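Local coordinates for protein 6-aminohexanoate-cyclic-dimer hydrolase (Arthrobacter sp., PDB 3A2Q) that hydrolyses the 6-aminohexanoate cyclic dimer, a by-product of nylon-6 manufacture, opening it to the linear dimer, at residues A[198-210]-A[312-326]. The protein carries 1 engineered substitution. Sequence-based numbering, arbitrary orientation.
Sequences PLVTDSDNVAGAA and YSTICDVAIAREIER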
loop_
_atom_site.group_PDB
_atom_site.type_symbol
_atom_site.label_atom_id
_atom_site.label_comp_id
_atom_site.label_asym_id
_atom_site.label_seq_id
_atom_site.Cartn_x
_atom_site.Cartn_y
_atom_site.Cartn_z
ATOM N N PRO A 198 -4.361 -13.959 -11.962
ATOM C CA PRO A 198 -3.854 -15.330 -12.133
ATOM C C PRO A 198 -2.334 -15.514 -12.150
ATOM O O PRO A 198 -1.838 -16.633 -12.004
ATOM C CB PRO A 198 -4.494 -15.773 -13.449
ATOM C CG PRO A 198 -4.653 -14.487 -14.199
ATOM C CD PRO A 198 -5.137 -13.536 -13.141
ATOM N N LEU A 199 -1.591 -14.433 -12.349
ATOM C CA LEU A 199 -0.138 -14.540 -12.368
ATOM C C LEU A 199 0.405 -14.918 -10.993
ATOM O O LEU A 199 -0.252 -14.711 -9.973
ATOM C CB LEU A 199 0.500 -13.214 -12.795
ATOM C CG LEU A 199 0.512 -12.849 -14.280
ATOM C CD1 LEU A 199 1.007 -11.419 -14.462
ATOM C CD2 LEU A 199 1.406 -13.829 -15.024
ATOM N N VAL A 200 1.606 -15.485 -10.989
ATOM C CA VAL A 200 2.301 -15.859 -9.767
ATOM C C VAL A 200 3.623 -15.107 -9.877
ATOM O O VAL A 200 4.541 -15.542 -10.572
ATOM C CB VAL A 200 2.582 -17.378 -9.698
ATOM C CG1 VAL A 200 3.360 -17.703 -8.429
ATOM C CG2 VAL A 200 1.274 -18.148 -9.727
ATOM N N THR A 201 3.717 -13.973 -9.195
ATOM C CA THR A 201 4.920 -13.160 -9.267
ATOM C C THR A 201 5.666 -13.022 -7.952
ATOM O O THR A 201 5.140 -13.340 -6.884
ATOM C CB THR A 201 4.580 -11.739 -9.779
ATOM O OG1 THR A 201 3.726 -11.075 -8.837
ATOM C CG2 THR A 201 3.862 -11.814 -11.114
ATOM N N ASP A 202 6.908 -12.555 -8.055
ATOM C CA ASP A 202 7.762 -12.308 -6.901
ATOM C C ASP A 202 8.077 -13.517 -6.028
ATOM O O ASP A 202 8.321 -13.364 -4.833
ATOM C CB ASP A 202 7.129 -11.212 -6.037
ATOM C CG ASP A 202 6.790 -9.972 -6.832
ATOM O OD1 ASP A 202 7.724 -9.319 -7.343
ATOM O OD2 ASP A 202 5.587 -9.652 -6.953
ATOM N N SER A 203 8.090 -14.709 -6.624
ATOM C CA SER A 203 8.374 -15.940 -5.893
ATOM C C SER A 203 7.311 -16.176 -4.820
ATOM O O SER A 203 7.561 -16.065 -3.615
ATOM C CB SER A 203 9.772 -15.882 -5.270
ATOM O OG SER A 203 10.768 -15.885 -6.285
ATOM N N ASP A 204 6.114 -16.508 -5.294
ATOM C CA ASP A 204 4.972 -16.756 -4.436
ATOM C C ASP A 204 4.696 -15.503 -3.601
ATOM O O ASP A 204 4.482 -15.573 -2.390
ATOM C CB ASP A 204 5.246 -17.969 -3.546
ATOM C CG ASP A 204 3.971 -18.671 -3.116
ATOM O OD1 ASP A 204 2.908 -18.374 -3.698
ATOM O OD2 ASP A 204 4.033 -19.519 -2.206
ATOM N N ASN A 205 4.704 -14.354 -4.273
ATOM C CA ASN A 205 4.459 -13.065 -3.627
ATOM C C ASN A 205 5.337 -12.871 -2.399
ATOM O O ASN A 205 4.854 -12.559 -1.305
ATOM C CB ASN A 205 2.983 -12.928 -3.250
ATOM C CG ASN A 205 2.076 -12.943 -4.464
ATOM O OD1 ASN A 205 1.468 -13.962 -4.792
ATOM N ND2 ASN A 205 1.996 -11.814 -5.149
ATOM N N VAL A 206 6.636 -13.052 -2.609
ATOM C CA VAL A 206 7.645 -12.919 -1.571
ATOM C C VAL A 206 7.298 -13.823 -0.394
ATOM O O VAL A 206 7.258 -13.390 0.760
ATOM C CB VAL A 206 7.786 -11.450 -1.092
ATOM C CG1 VAL A 206 9.094 -11.283 -0.325
ATOM C CG2 VAL A 206 7.749 -10.494 -2.283
ATOM N N ALA A 207 7.044 -15.089 -0.710
ATOM C CA ALA A 207 6.707 -16.099 0.291
ATOM C C ALA A 207 5.511 -15.691 1.144
ATOM O O ALA A 207 5.424 -16.051 2.322
ATOM C CB ALA A 207 7.914 -16.377 1.178
ATOM N N GLY A 208 4.593 -14.941 0.544
ATOM C CA GLY A 208 3.405 -14.507 1.259
ATOM C C GLY A 208 3.486 -13.143 1.922
ATOM O O GLY A 208 2.478 -12.647 2.428
ATOM N N ALA A 209 4.668 -12.527 1.922
ATOM C CA ALA A 209 4.828 -11.214 2.541
ATOM C C ALA A 209 4.188 -10.097 1.725
ATOM O O ALA A 209 3.744 -9.092 2.289
ATOM C CB ALA A 209 6.308 -10.909 2.764
ATOM N N ALA A 210 4.131 -10.264 0.403
ATOM C CA ALA A 210 3.534 -9.249 -0.470
ATOM C C ALA A 210 2.012 -9.408 -0.556
ATOM O O ALA A 210 1.513 -10.447 -0.987
ATOM C CB ALA A 210 4.147 -9.327 -1.864
ATOM N N TYR A 312 14.452 -12.131 5.565
ATOM C CA TYR A 312 13.526 -11.573 4.598
ATOM C C TYR A 312 14.297 -10.989 3.412
ATOM O O TYR A 312 13.893 -11.130 2.256
ATOM C CB TYR A 312 12.678 -10.492 5.272
ATOM C CG TYR A 312 11.562 -9.948 4.416
ATOM C CD1 TYR A 312 10.646 -10.804 3.800
ATOM C CD2 TYR A 312 11.406 -8.577 4.235
ATOM C CE1 TYR A 312 9.603 -10.302 3.024
ATOM C CE2 TYR A 312 10.366 -8.066 3.464
ATOM C CZ TYR A 312 9.472 -8.931 2.862
ATOM O OH TYR A 312 8.458 -8.421 2.087
ATOM N N SER A 313 15.414 -10.334 3.708
ATOM C CA SER A 313 16.245 -9.722 2.677
ATOM C C SER A 313 16.749 -10.769 1.687
ATOM O O SER A 313 16.782 -10.528 0.482
ATOM C CB SER A 313 17.442 -9.008 3.321
ATOM O OG SER A 313 18.153 -8.247 2.357
ATOM N N THR A 314 17.148 -11.925 2.203
ATOM C CA THR A 314 17.646 -13.005 1.357
ATOM C C THR A 314 16.554 -13.475 0.401
ATOM O O THR A 314 16.806 -13.714 -0.778
ATOM C CB THR A 314 18.136 -14.185 2.211
ATOM O OG1 THR A 314 19.243 -13.750 3.012
ATOM C CG2 THR A 314 18.568 -15.354 1.322
ATOM N N ILE A 315 15.331 -13.593 0.912
ATOM C CA ILE A 315 14.216 -14.011 0.078
ATOM C C ILE A 315 13.972 -12.943 -0.980
ATOM O O ILE A 315 13.699 -13.257 -2.140
ATOM C CB ILE A 315 12.946 -14.214 0.924
ATOM C CG1 ILE A 315 13.141 -15.413 1.851
ATOM C CG2 ILE A 315 11.739 -14.404 0.014
ATOM C CD1 ILE A 315 12.033 -15.600 2.869
ATOM N N CYS A 316 14.088 -11.679 -0.581
ATOM C CA CYS A 316 13.889 -10.569 -1.505
ATOM C C CYS A 316 14.935 -10.574 -2.627
ATOM O O CYS A 316 14.619 -10.241 -3.769
ATOM C CB CYS A 316 13.924 -9.237 -0.754
ATOM S SG CYS A 316 12.401 -8.877 0.169
ATOM N N ASP A 317 16.172 -10.953 -2.306
ATOM C CA ASP A 317 17.216 -11.003 -3.331
ATOM C C ASP A 317 16.795 -11.970 -4.431
ATOM O O ASP A 317 16.905 -11.664 -5.614
ATOM C CB ASP A 317 18.553 -11.473 -2.749
ATOM C CG ASP A 317 19.207 -10.433 -1.863
ATOM O OD1 ASP A 317 18.904 -9.233 -2.027
ATOM O OD2 ASP A 317 20.038 -10.818 -1.012
ATOM N N VAL A 318 16.317 -13.139 -4.019
ATOM C CA VAL A 318 15.873 -14.175 -4.946
ATOM C C VAL A 318 14.657 -13.731 -5.748
ATOM O O VAL A 318 14.585 -13.966 -6.955
ATOM C CB VAL A 318 15.544 -15.484 -4.181
ATOM C CG1 VAL A 318 14.858 -16.502 -5.104
ATOM C CG2 VAL A 318 16.822 -16.070 -3.607
ATOM N N ALA A 319 13.711 -13.073 -5.083
ATOM C CA ALA A 319 12.493 -12.609 -5.743
ATOM C C ALA A 319 12.758 -11.582 -6.843
ATOM O O ALA A 319 12.202 -11.683 -7.933
ATOM C CB ALA A 319 11.526 -12.028 -4.712
ATOM N N ILE A 320 13.594 -10.590 -6.560
ATOM C CA ILE A 320 13.898 -9.579 -7.565
ATOM C C ILE A 320 14.686 -10.212 -8.708
ATOM O O ILE A 320 14.428 -9.941 -9.877
ATOM C CB ILE A 320 14.712 -8.409 -6.968
ATOM C CG1 ILE A 320 13.851 -7.646 -5.957
ATOM C CG2 ILE A 320 15.158 -7.459 -8.085
ATOM C CD1 ILE A 320 12.596 -7.047 -6.565
ATOM N N ALA A 321 15.640 -11.062 -8.359
ATOM C CA ALA A 321 16.460 -11.740 -9.354
ATOM C C ALA A 321 15.588 -12.516 -10.331
ATOM O O ALA A 321 15.777 -12.440 -11.545
ATOM C CB ALA A 321 17.434 -12.685 -8.667
ATOM N N ARG A 322 14.628 -13.267 -9.803
ATOM C CA ARG A 322 13.744 -14.055 -10.651
ATOM C C ARG A 322 12.725 -13.183 -11.371
ATOM O O ARG A 322 12.215 -13.555 -12.427
ATOM C CB ARG A 322 13.034 -15.135 -9.822
ATOM C CG ARG A 322 13.976 -16.184 -9.245
ATOM C CD ARG A 322 13.213 -17.371 -8.660
ATOM N NE ARG A 322 12.434 -18.059 -9.686
ATOM C CZ ARG A 322 11.106 -18.144 -9.686
ATOM N NH1 ARG A 322 10.400 -17.589 -8.711
ATOM N NH2 ARG A 322 10.483 -18.779 -10.668
ATOM N N GLU A 323 12.436 -12.016 -10.805
ATOM C CA GLU A 323 11.485 -11.093 -11.411
ATOM C C GLU A 323 12.132 -10.449 -12.638
ATOM O O GLU A 323 11.471 -10.187 -13.641
ATOM C CB GLU A 323 11.087 -10.019 -10.406
ATOM C CG GLU A 323 9.884 -9.202 -10.820
ATOM C CD GLU A 323 8.653 -10.057 -11.075
ATOM O OE1 GLU A 323 8.590 -11.201 -10.570
ATOM O OE2 GLU A 323 7.743 -9.576 -11.774
ATOM N N ILE A 324 13.431 -10.191 -12.542
ATOM C CA ILE A 324 14.177 -9.607 -13.654
ATOM C C ILE A 324 14.121 -10.621 -14.797
ATOM O O ILE A 324 13.979 -10.267 -15.969
ATOM C CB ILE A 324 15.649 -9.366 -13.262
ATOM C CG1 ILE A 324 15.732 -8.227 -12.243
ATOM C CG2 ILE A 324 16.478 -9.055 -14.511
ATOM C CD1 ILE A 324 17.129 -7.977 -11.712
ATOM N N GLU A 325 14.226 -11.891 -14.428
ATOM C CA GLU A 325 14.178 -12.984 -15.385
ATOM C C GLU A 325 12.791 -13.088 -16.016
ATOM O O GLU A 325 12.660 -13.244 -17.227
ATOM C CB GLU A 325 14.555 -14.295 -14.682
ATOM C CG GLU A 325 14.166 -15.558 -15.429
ATOM C CD GLU A 325 14.773 -16.798 -14.806
ATOM O OE1 GLU A 325 14.815 -16.878 -13.558
ATOM O OE2 GLU A 325 15.205 -17.694 -15.564
ATOM N N ARG A 326 11.753 -12.991 -15.194
ATOM C CA ARG A 326 10.382 -13.082 -15.686
ATOM C C ARG A 326 10.045 -11.971 -16.673
ATOM O O ARG A 326 9.371 -12.199 -17.681
ATOM C CB ARG A 326 9.391 -13.039 -14.517
ATOM C CG ARG A 326 7.958 -13.348 -14.932
ATOM C CD ARG A 326 6.971 -13.232 -13.770
ATOM N NE ARG A 326 6.747 -11.848 -13.368
ATOM C CZ ARG A 326 6.014 -10.971 -14.040
ATOM N NH1 ARG A 326 5.413 -11.316 -15.163
ATOM N NH2 ARG A 326 5.887 -9.741 -13.575
HETATM O O HOH W 1 10.329 -13.522 -8.027
#
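Asp202 and Ala319 meet in a nearly antiparallel helix-on-helix contact beside the substrate pocket of this amidase-family enzyme, where the short helix 202-207, left-handed with positive phi throughout, lies at 158° to segment 312-326, part of helix 308-331. Alanine suits this closeness: the Ala319 methyl sits 3.5 Å from Asp202 O and brings no bulk against that carbonyl. Toward the pocket, with chi1 at -164°, Val206 CG1 swings away from the backbone N and reaches Tyr312 CE1 at 3.5 Å, with Ile315 and Cys316 beside it. Cys316 SG lies over the centre of one face of the Tyr312 ring, and the Ala209 methyl meets the phenol end. Val206, Cys316 and Ile320 touch bound 6-aminohexanoic acid. The other end is polar. Arg322 NH1 donates in its guanidinium plane to Ser203 OG (3.0 Å), while a water bridges that hydroxyl to Ala319 O. Buried Glu323 takes a weak bond from Asp202 N to OE1 (3.3 Å); its OE2 is gripped side-on by Arg326 NE (2.9 Å) and NH2 (2.6 Å). Over one face of that guanidinium lies Thr201 CG2. A glutamine in place of Glu323 would probably leave the Arg326 charge without its mate. Because Asp202 OD1 comes within 3.8 Å of Glu323 OE1, Arg326 probably offsets part of the repulsion between the carboxylates, so that this polar end can hold helix 202-207 against the pocket side.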